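Local coordinates for protein N-acetylcysteine deacetylase (Bacillus subtilis, PDB 1YSJ) that probably catalyses the metal-dependent deacetylation of N-acetylcysteine to cysteine and acetate, in a pathway that lets the cell use S-(2-succino)cysteine as sulfur source, at residues A[28-31]-A[32-36]; A[51-54]-A[55-58]; A[261-264]-A[265-268]; A[384-387]-A[388-392]. The protein carries 1 engineered substitution. All blocks are in the same frame, centred on the assembly; numbering follows the deposited sequence.

Contact 1: A[28-31]-A[32-36]; sequences KAFH and TRLIN
Lys28 to Asn36 form one continuous run of alpha helix, in which the i to i+4 bonds from Thr32 N, Arg33 N, Leu34 N and Ile35 N reach the carbonyls of Lys28, Ala29, Phe30 and His31. On this frame, His31 and Ile35 make the closest side-chain pair. The imidazole swings out with CG trans to the backbone N (chi1 -175°), which lays its face along the next turn, where the terminal methyl of Ile35 settles on it. Ile35 CD1 lies 3.6 Å from the centroid of the His31 ring, 20° off the ring normal, a CH-pi contact displaced toward NE2, which is 3.4 Å from the same CD1. Replacing the histidine with an alanine would probably leave the Ile35 methyl without its aromatic platform and open a gap on this side of the helix. On the neighbouring face of the helix, Phe30 takes a similar torsion; Leu34 CG lies over one face of its ring, toward the rim, and Leu34 CD1 is 3.7 Å from Phe30 CE2. Thr32 folds its hydroxyl back on the helix: OG1 donates to Lys28 O at 3.0 Å, and this oxygen also takes the bond from Thr32 N, the two donors arriving from opposite faces of the carbonyl plane. Arg33 extends away to form a salt bridge with Glu65. His31, Leu34 and Ile35 pack on helix 384-402, whereas Phe30 and Arg33 rest on helix 124-139.

Contact 2: A[51-54]-A[55-58]; sequences EVET and TKKI
Lys57 lays its aliphatic chain over the carbonyl of Glu53, the same oxygen that accepts the Lys57 backbone N-H. From CB, 3.6 Å from Glu53 O, the chain runs to CG, closest to that oxygen at 3.4 Å, and to CD at 3.5 Å; CE then draws off as the extended chain carries NZ outward. At the tip, NZ donates to a water 2.9 Å away, and that water gives a weak bond to Thr54 OG1, whose stronger partner is Glu46. Lys57 thus spans the first turn with methylene groups and ends in a water bridge, with a long, weak ion pair to Asp40 beyond. Beside it, Lys56 bends so that CE passes 3.4 Å from OE1 of Glu53, but its NZ stays 4.6 Å from Glu53 OE2, too far for a salt bridge. Glu51 holds the N-cap position, and its carbonyl receives two donors from Thr55: the backbone N at 3.1 Å and OG1 at 2.6 Å. This hydroxyl stands beside the backbone N (chi1 -63°), turned back toward Glu51. A valine at Thr55 is likely to leave the Glu51 carbonyl with the backbone bond alone and to deprive Gly78 N of its hydroxyl partner. Thr54 and Ile58 run side by side through CG2 and CD1. Helix 52-64 lies against strand 79-84 through Thr55 and Ile58, which touch Val79, and against helix 28-43 through Thr54 and Lys57, which meet Leu41.

Contact 3: A[261-264]-A[265-268]; sequences GTSW and NVIP
Trp264 and Asn265, neighbours at the tip of a hairpin loop, stack through their side chains: Asn265 CB stands 4.0 Å from the centroid of the six-membered ring of Trp264, 8° off its normal. The amide follows over the same ring system, its plane turned 29° from the indole, and ND2 comes within 3.6 Å of Trp264 CE2. Trp264 takes a chi1 of 67°, which sets CG between the backbone N and the carbonyl carbon and folds the indole back over the residue that follows. Ser263 OG also lies between its backbone N and carbonyl carbon, a position serine takes readily, and from there it donates across the turn to Asn265 OD1 at 3.0 Å, nearly in line with the C=O bond. OD1 is thus fixed by the serine hydroxyl, while ND2 packs over the indole face. The loop joins strands 252-260 and 270-278 as the far end of a beta hairpin, at one edge of the four-stranded antiparallel sheet of the M20 dimerisation domain. The chain runs back on itself here, and Gly261 CA meets Pro268 CB at 3.9 Å. Between the two arms a water accepts from Thr262 N and lies 2.7 Å from Val266 O. The loop also reaches the second subunit: the Trp264 ring meets Tyr314 of that chain edge-to-face, Trp264 O accepts from its Thr256 OG1, and Pro268 packs on the same threonine. Val266 CB closes on Ser263 OG at 3.3 Å.

Contact 4: A[384-387]-A[388-392]; sequences ALTV and ASQYF
The amide of Gln390 lies beside Thr386 one helical turn earlier, and the methyl CG2 of Thr386 sits 3.7 Å from Gln390 CD, slightly farther from NE2 than from OE1. The two side chains run alongside one another, pointing the same way. Among the rings, CD2 of Tyr391 rises 3.7 Å over one face of Phe392, while Ala388 O lies at the edge of that ring, in its plane; Phe392 CD1 in turn meets the edge of the tyrosine. Tyr391 carries its hydroxyl away to Ala328 O, and its backbone N bonds to Val387 O, which also lies against Tyr391 CB. Ser389 behaves differently. Its chi1 of 53° places OG between the backbone N and the carbonyl carbon, facing the preceding turn, where OG lies 2.7 Å from Leu385 O and 3.0 Å from Thr386 O. The backbone N-H of Ser389 also reaches Leu385 O, at 3.3 Å. This run of helix 384-402 is largely buried: Ala388 and Phe392 pack on Met365 of strand 360-366, and Leu385 and Ala388 on Ser130 of helix 124-139, which also carries Thr134, the hydrogen-bond partner of Ser389 O. With both carbonyls already taking main-chain bonds, the single Ser389 proton has two acceptors within reach, which implies that the buried hydroxyl can be satisfied within its own helix, probably serving one oxygen at a time.

In the fold
The four contacts follow in series along the chain, contact 3 coming between the early helices and the last one. Contacts 1, 2 and 4 belong to the metal-binding part, whereas contact 3 stands apart, its centre about 63 Å from that of contact 1 and 59 Å from that of contact 4. Contacts 1 and 2 lie on consecutive helices, 28-43 and 52-64, with centres 19 Å apart. Contact 4, on helix 384-402, returns to contact 1: His31 ND1 comes within 3.2 Å of Thr386 OG1, so the first and last helices pack together. The side chains of Glu51 and Ala388 are about 12 and 14 Å from a nickel ion. Contact 3, at the far tip of the other sheet, meets the second subunit.

Contact 1: A[28-31]-A[32-36]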
loop_
_atom_site.group_PDB
_atom_site.type_symbol
_atom_site.label_atom_id
_atom_site.label_comp_id
_atom_site.label_asym_id
_atom_site.label_seq_id
_atom_site.Cartn_x
_atom_site.Cartn_y
_atom_site.Cartn_z
ATOM N N LYS A 28 18.121 -41.048 36.400
ATOM C CA LYS A 28 17.647 -41.399 35.063
ATOM C C LYS A 28 16.122 -41.468 35.008
ATOM O O LYS A 28 15.518 -41.110 33.996
ATOM C CB LYS A 28 18.269 -42.715 34.595
ATOM C CG LYS A 28 18.262 -42.901 33.078
ATOM C CD LYS A 28 19.099 -44.103 32.653
ATOM C CE LYS A 28 20.594 -43.836 32.798
ATOM N NZ LYS A 28 21.404 -45.038 32.468
ATOM N N ALA A 29 15.509 -41.918 36.102
ATOM C CA ALA A 29 14.053 -42.000 36.209
ATOM C C ALA A 29 13.400 -40.618 36.190
ATOM O O ALA A 29 12.368 -40.425 35.541
ATOM C CB ALA A 29 13.651 -42.767 37.460
ATOM N N PHE A 30 14.007 -39.666 36.896
ATOM C CA PHE A 30 13.515 -38.289 36.937
ATOM C C PHE A 30 13.725 -37.572 35.607
ATOM O O PHE A 30 12.868 -36.798 35.186
ATOM C CB PHE A 30 14.159 -37.497 38.081
ATOM C CG PHE A 30 13.649 -36.085 38.207
ATOM C CD1 PHE A 30 12.382 -35.831 38.724
ATOM C CD2 PHE A 30 14.437 -35.006 37.806
ATOM C CE1 PHE A 30 11.902 -34.522 38.841
ATOM C CE2 PHE A 30 13.964 -33.690 37.917
ATOM C CZ PHE A 30 12.695 -33.449 38.435
ATOM N N HIS A 31 14.857 -37.834 34.955
ATOM C CA HIS A 31 15.166 -37.214 33.664
ATOM C C HIS A 31 14.209 -37.676 32.559
ATOM O O HIS A 31 13.659 -36.847 31.833
ATOM C CB HIS A 31 16.631 -37.447 33.270
ATOM C CG HIS A 31 17.043 -36.739 32.013
ATOM N ND1 HIS A 31 16.596 -35.475 31.686
ATOM C CD2 HIS A 31 17.878 -37.113 31.013
ATOM C CE1 HIS A 31 17.127 -35.107 30.532
ATOM N NE2 HIS A 31 17.909 -36.083 30.104
ATOM N N THR A 32 14.013 -38.993 32.454
ATOM C CA THR A 32 13.044 -39.591 31.523
ATOM C C THR A 32 11.635 -39.025 31.741
ATOM O O THR A 32 10.889 -38.801 30.785
ATOM C CB THR A 32 13.027 -41.135 31.655
ATOM O OG1 THR A 32 14.320 -41.654 31.321
ATOM C CG2 THR A 32 11.987 -41.767 30.734
ATOM N N ARG A 33 11.293 -38.785 33.004
ATOM C CA ARG A 33 10.020 -38.175 33.378
ATOM C C ARG A 33 9.906 -36.741 32.852
ATOM O O ARG A 33 8.815 -36.295 32.488
ATOM C CB ARG A 33 9.860 -38.207 34.900
ATOM C CG ARG A 33 8.506 -37.751 35.408
ATOM C CD ARG A 33 8.459 -37.778 36.924
ATOM N NE ARG A 33 7.112 -37.499 37.413
ATOM C CZ ARG A 33 6.740 -37.576 38.685
ATOM N NH1 ARG A 33 7.612 -37.928 39.621
ATOM N NH2 ARG A 33 5.487 -37.305 39.019
ATOM N N LEU A 34 11.031 -36.028 32.812
ATOM C CA LEU A 34 11.079 -34.678 32.245
ATOM C C LEU A 34 10.982 -34.710 30.721
ATOM O O LEU A 34 10.273 -33.904 30.121
ATOM C CB LEU A 34 12.367 -33.958 32.660
ATOM C CG LEU A 34 12.595 -33.598 34.131
ATOM C CD1 LEU A 34 13.950 -32.933 34.291
ATOM C CD2 LEU A 34 11.497 -32.680 34.636
ATOM N N ILE A 35 11.710 -35.644 30.110
ATOM C CA ILE A 35 11.698 -35.841 28.664
ATOM C C ILE A 35 10.286 -36.192 28.179
ATOM O O ILE A 35 9.783 -35.585 27.228
ATOM C CB ILE A 35 12.746 -36.911 28.230
ATOM C CG1 ILE A 35 14.157 -36.313 28.269
ATOM C CG2 ILE A 35 12.447 -37.454 26.835
ATOM C CD1 ILE A 35 15.276 -37.342 28.307
ATOM N N ASN A 36 9.644 -37.143 28.855
ATOM C CA ASN A 36 8.293 -37.561 28.491
ATOM C C ASN A 36 7.242 -36.459 28.580
ATOM O O ASN A 36 6.326 -36.417 27.761
ATOM C CB ASN A 36 7.869 -38.804 29.284
ATOM C CG ASN A 36 8.472 -40.086 28.724
ATOM O OD1 ASN A 36 8.503 -41.117 29.398
ATOM N ND2 ASN A 36 8.955 -40.025 27.482
#

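Contact 2: A[51-54]-A[55-58]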
loop_
_atom_site.group_PDB
_atom_site.type_symbol
_atom_site.label_atom_id
_atom_site.label_comp_id
_atom_site.label_asym_id
_atom_site.label_seq_id
_atom_site.Cartn_x
_atom_site.Cartn_y
_atom_site.Cartn_z
ATOM N N GLU A 51 -4.652 -23.180 25.168
ATOM C CA GLU A 51 -3.877 -24.226 25.832
ATOM C C GLU A 51 -4.708 -24.966 26.879
ATOM O O GLU A 51 -4.351 -25.018 28.055
ATOM C CB GLU A 51 -2.596 -23.652 26.460
ATOM C CG GLU A 51 -1.869 -22.594 25.627
ATOM C CD GLU A 51 -2.343 -21.162 25.909
ATOM O OE1 GLU A 51 -3.427 -20.976 26.500
ATOM O OE2 GLU A 51 -1.628 -20.211 25.530
ATOM N N VAL A 52 -5.816 -25.543 26.433
ATOM C CA VAL A 52 -6.748 -26.258 27.303
ATOM C C VAL A 52 -6.143 -27.569 27.811
ATOM O O VAL A 52 -6.130 -27.833 29.017
ATOM C CB VAL A 52 -8.107 -26.507 26.579
ATOM C CG1 VAL A 52 -9.079 -27.295 27.462
ATOM C CG2 VAL A 52 -8.733 -25.172 26.159
ATOM N N GLU A 53 -5.629 -28.373 26.887
ATOM C CA GLU A 53 -5.066 -29.678 27.217
ATOM C C GLU A 53 -3.720 -29.559 27.915
ATOM O O GLU A 53 -3.401 -30.364 28.788
ATOM C CB GLU A 53 -4.936 -30.549 25.961
ATOM C CG GLU A 53 -6.269 -31.001 25.361
ATOM C CD GLU A 53 -7.172 -31.691 26.370
ATOM O OE1 GLU A 53 -6.721 -32.659 27.019
ATOM O OE2 GLU A 53 -8.337 -31.266 26.511
ATOM N N THR A 54 -2.938 -28.557 27.515
ATOM C CA THR A 54 -1.643 -28.265 28.131
ATOM C C THR A 54 -1.835 -27.895 29.608
ATOM O O THR A 54 -1.147 -28.428 30.481
ATOM C CB THR A 54 -0.908 -27.133 27.372
ATOM O OG1 THR A 54 -0.894 -27.434 25.970
ATOM C CG2 THR A 54 0.521 -26.970 27.858
ATOM N N THR A 55 -2.791 -27.005 29.869
ATOM C CA THR A 55 -3.175 -26.613 31.223
ATOM C C THR A 55 -3.622 -27.831 32.038
ATOM O O THR A 55 -3.276 -27.970 33.211
ATOM C CB THR A 55 -4.297 -25.558 31.176
ATOM O OG1 THR A 55 -3.806 -24.382 30.526
ATOM C CG2 THR A 55 -4.789 -25.195 32.567
ATOM N N LYS A 56 -4.385 -28.711 31.398
ATOM C CA LYS A 56 -4.862 -29.934 32.025
ATOM C C LYS A 56 -3.697 -30.852 32.417
ATOM O O LYS A 56 -3.672 -31.380 33.528
ATOM C CB LYS A 56 -5.830 -30.649 31.082
ATOM C CG LYS A 56 -6.642 -31.752 31.716
ATOM C CD LYS A 56 -7.182 -32.711 30.658
ATOM C CE LYS A 56 -8.402 -32.140 29.938
ATOM N NZ LYS A 56 -9.604 -32.117 30.818
ATOM N N LYS A 57 -2.733 -31.021 31.512
ATOM C CA LYS A 57 -1.585 -31.894 31.750
ATOM C C LYS A 57 -0.681 -31.364 32.857
ATOM O O LYS A 57 -0.285 -32.119 33.741
ATOM C CB LYS A 57 -0.786 -32.110 30.463
ATOM C CG LYS A 57 -1.470 -33.032 29.461
ATOM C CD LYS A 57 -1.002 -32.767 28.039
ATOM C CE LYS A 57 -1.744 -33.660 27.053
ATOM N NZ LYS A 57 -1.303 -33.431 25.649
ATOM N N ILE A 58 -0.379 -30.064 32.807
ATOM C CA ILE A 58 0.433 -29.400 33.829
ATOM C C ILE A 58 -0.180 -29.571 35.225
ATOM O O ILE A 58 0.522 -29.968 36.160
ATOM C CB ILE A 58 0.672 -27.900 33.501
ATOM C CG1 ILE A 58 1.434 -27.750 32.181
ATOM C CG2 ILE A 58 1.444 -27.200 34.619
ATOM C CD1 ILE A 58 1.296 -26.371 31.571
HETATM O O HOH W 1 -0.972 -30.616 25.062
#

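Contact 3: A[261-264]-A[265-268]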
loop_
_atom_site.group_PDB
_atom_site.type_symbol
_atom_site.label_atom_id
_atom_site.label_comp_id
_atom_site.label_asym_id
_atom_site.label_seq_id
_atom_site.Cartn_x
_atom_site.Cartn_y
_atom_site.Cartn_z
ATOM N N GLY A 261 -2.824 4.751 -2.464
ATOM C CA GLY A 261 -3.520 4.702 -3.752
ATOM C C GLY A 261 -4.152 3.373 -4.127
ATOM O O GLY A 261 -4.060 2.393 -3.385
ATOM N N THR A 262 -4.797 3.352 -5.293
ATOM C CA THR A 262 -5.513 2.172 -5.791
ATOM C C THR A 262 -5.346 1.979 -7.302
ATOM O O THR A 262 -5.404 0.849 -7.795
ATOM C CB THR A 262 -7.033 2.240 -5.481
ATOM O OG1 THR A 262 -7.563 3.491 -5.939
ATOM C CG2 THR A 262 -7.308 2.090 -3.989
ATOM N N SER A 263 -5.149 3.080 -8.029
ATOM C CA SER A 263 -5.078 3.045 -9.494
ATOM C C SER A 263 -3.931 3.886 -10.065
ATOM O O SER A 263 -3.495 4.865 -9.453
ATOM C CB SER A 263 -6.411 3.482 -10.109
ATOM O OG SER A 263 -6.631 4.870 -9.919
ATOM N N TRP A 264 -3.472 3.497 -11.252
ATOM C CA TRP A 264 -2.296 4.091 -11.886
ATOM C C TRP A 264 -2.517 5.526 -12.373
ATOM O O TRP A 264 -1.567 6.294 -12.500
ATOM C CB TRP A 264 -1.818 3.206 -13.042
ATOM C CG TRP A 264 -2.785 3.139 -14.186
ATOM C CD1 TRP A 264 -3.842 2.287 -14.320
ATOM C CD2 TRP A 264 -2.780 3.962 -15.360
ATOM N NE1 TRP A 264 -4.497 2.528 -15.503
ATOM C CE2 TRP A 264 -3.867 3.550 -16.162
ATOM C CE3 TRP A 264 -1.961 5.006 -15.814
ATOM C CZ2 TRP A 264 -4.159 4.146 -17.393
ATOM C CZ3 TRP A 264 -2.253 5.600 -17.039
ATOM C CH2 TRP A 264 -3.343 5.168 -17.813
ATOM N N ASN A 265 -3.771 5.878 -12.633
ATOM C CA ASN A 265 -4.115 7.188 -13.185
ATOM C C ASN A 265 -4.536 8.235 -12.153
ATOM O O ASN A 265 -4.291 9.427 -12.344
ATOM C CB ASN A 265 -5.189 7.047 -14.275
ATOM C CG ASN A 265 -6.229 5.981 -13.949
ATOM O OD1 ASN A 265 -6.528 5.715 -12.783
ATOM N ND2 ASN A 265 -6.786 5.366 -14.988
ATOM N N VAL A 266 -5.159 7.787 -11.065
ATOM C CA VAL A 266 -5.721 8.690 -10.058
ATOM C C VAL A 266 -4.683 9.093 -9.012
ATOM O O VAL A 266 -3.986 8.243 -8.458
ATOM C CB VAL A 266 -6.978 8.068 -9.376
ATOM C CG1 VAL A 266 -7.449 8.909 -8.191
ATOM C CG2 VAL A 266 -8.110 7.897 -10.390
ATOM N N ILE A 267 -4.588 10.397 -8.755
ATOM C CA ILE A 267 -3.701 10.934 -7.719
ATOM C C ILE A 267 -4.292 10.652 -6.334
ATOM O O ILE A 267 -5.410 11.084 -6.039
ATOM C CB ILE A 267 -3.471 12.460 -7.889
ATOM C CG1 ILE A 267 -3.109 12.798 -9.341
ATOM C CG2 ILE A 267 -2.389 12.957 -6.925
ATOM C CD1 ILE A 267 -3.543 14.191 -9.791
ATOM N N PRO A 268 -3.546 9.914 -5.486
ATOM C CA PRO A 268 -4.014 9.553 -4.142
ATOM C C PRO A 268 -4.064 10.738 -3.177
ATOM O O PRO A 268 -3.207 11.623 -3.231
ATOM C CB PRO A 268 -2.978 8.528 -3.674
ATOM C CG PRO A 268 -1.747 8.863 -4.441
ATOM C CD PRO A 268 -2.208 9.364 -5.771
HETATM O O HOH W 2 -4.227 6.302 -6.620
#

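Contact 4: A[384-387]-A[388-392]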
loop_
_atom_site.group_PDB
_atom_site.type_symbol
_atom_site.label_atom_id
_atom_site.label_comp_id
_atom_site.label_asym_id
_atom_site.label_seq_id
_atom_site.Cartn_x
_atom_site.Cartn_y
_atom_site.Cartn_z
ATOM N N ALA A 384 19.412 -30.453 28.418
ATOM C CA ALA A 384 19.205 -29.157 29.074
ATOM C C ALA A 384 18.058 -29.175 30.091
ATOM O O ALA A 384 17.950 -28.271 30.923
ATOM C CB ALA A 384 18.980 -28.066 28.037
ATOM N N LEU A 385 17.210 -30.201 30.015
ATOM C CA LEU A 385 16.097 -30.378 30.948
ATOM C C LEU A 385 16.577 -30.617 32.374
ATOM O O LEU A 385 15.975 -30.126 33.327
ATOM C CB LEU A 385 15.191 -31.521 30.498
ATOM C CG LEU A 385 14.187 -31.218 29.384
ATOM C CD1 LEU A 385 13.699 -32.518 28.737
ATOM C CD2 LEU A 385 13.014 -30.391 29.912
ATOM N N THR A 386 17.659 -31.376 32.510
ATOM C CA THR A 386 18.327 -31.545 33.796
ATOM C C THR A 386 18.918 -30.204 34.242
ATOM O O THR A 386 18.642 -29.733 35.348
ATOM C CB THR A 386 19.418 -32.636 33.715
ATOM O OG1 THR A 386 18.818 -33.865 33.290
ATOM C CG2 THR A 386 20.100 -32.850 35.065
ATOM N N VAL A 387 19.700 -29.586 33.358
ATOM C CA VAL A 387 20.354 -28.306 33.637
ATOM C C VAL A 387 19.371 -27.274 34.177
ATOM O O VAL A 387 19.575 -26.724 35.261
ATOM C CB VAL A 387 21.074 -27.727 32.382
ATOM C CG1 VAL A 387 21.789 -26.422 32.725
ATOM C CG2 VAL A 387 22.069 -28.742 31.801
ATOM N N ALA A 388 18.301 -27.035 33.423
ATOM C CA ALA A 388 17.361 -25.963 33.714
ATOM C C ALA A 388 16.535 -26.209 34.975
ATOM O O ALA A 388 16.300 -25.284 35.756
ATOM C CB ALA A 388 16.451 -25.722 32.511
ATOM N N SER A 389 16.088 -27.448 35.169
ATOM C CA SER A 389 15.279 -27.783 36.343
ATOM C C SER A 389 16.093 -27.607 37.622
ATOM O O SER A 389 15.612 -27.013 38.595
ATOM C CB SER A 389 14.689 -29.195 36.239
ATOM O OG SER A 389 15.690 -30.156 35.968
ATOM N N GLN A 390 17.332 -28.097 37.589
ATOM C CA GLN A 390 18.274 -27.975 38.702
ATOM C C GLN A 390 18.692 -26.527 38.956
ATOM O O GLN A 390 18.801 -26.102 40.112
ATOM C CB GLN A 390 19.523 -28.826 38.453
ATOM C CG GLN A 390 19.284 -30.327 38.364
ATOM C CD GLN A 390 20.582 -31.130 38.310
ATOM O OE1 GLN A 390 20.611 -32.308 38.679
ATOM N NE2 GLN A 390 21.662 -30.494 37.862
ATOM N N TYR A 391 18.930 -25.781 37.878
ATOM C CA TYR A 391 19.367 -24.391 37.977
ATOM C C TYR A 391 18.379 -23.510 38.742
ATOM O O TYR A 391 18.771 -22.773 39.649
ATOM C CB TYR A 391 19.620 -23.792 36.589
ATOM C CG TYR A 391 20.080 -22.354 36.635
ATOM C CD1 TYR A 391 21.396 -22.037 36.975
ATOM C CD2 TYR A 391 19.194 -21.308 36.358
ATOM C CE1 TYR A 391 21.825 -20.712 37.031
ATOM C CE2 TYR A 391 19.612 -19.981 36.407
ATOM C CZ TYR A 391 20.931 -19.692 36.745
ATOM O OH TYR A 391 21.359 -18.387 36.797
ATOM N N PHE A 392 17.106 -23.587 38.363
ATOM C CA PHE A 392 16.072 -22.760 38.967
ATOM C C PHE A 392 15.694 -23.218 40.370
ATOM O O PHE A 392 15.242 -22.413 41.186
ATOM C CB PHE A 392 14.847 -22.671 38.053
ATOM C CG PHE A 392 15.010 -21.686 36.935
ATOM C CD1 PHE A 392 15.537 -22.084 35.707
ATOM C CD2 PHE A 392 14.665 -20.352 37.114
ATOM C CE1 PHE A 392 15.705 -21.169 34.676
ATOM C CE2 PHE A 392 14.822 -19.422 36.079
ATOM C CZ PHE A 392 15.343 -19.828 34.865
#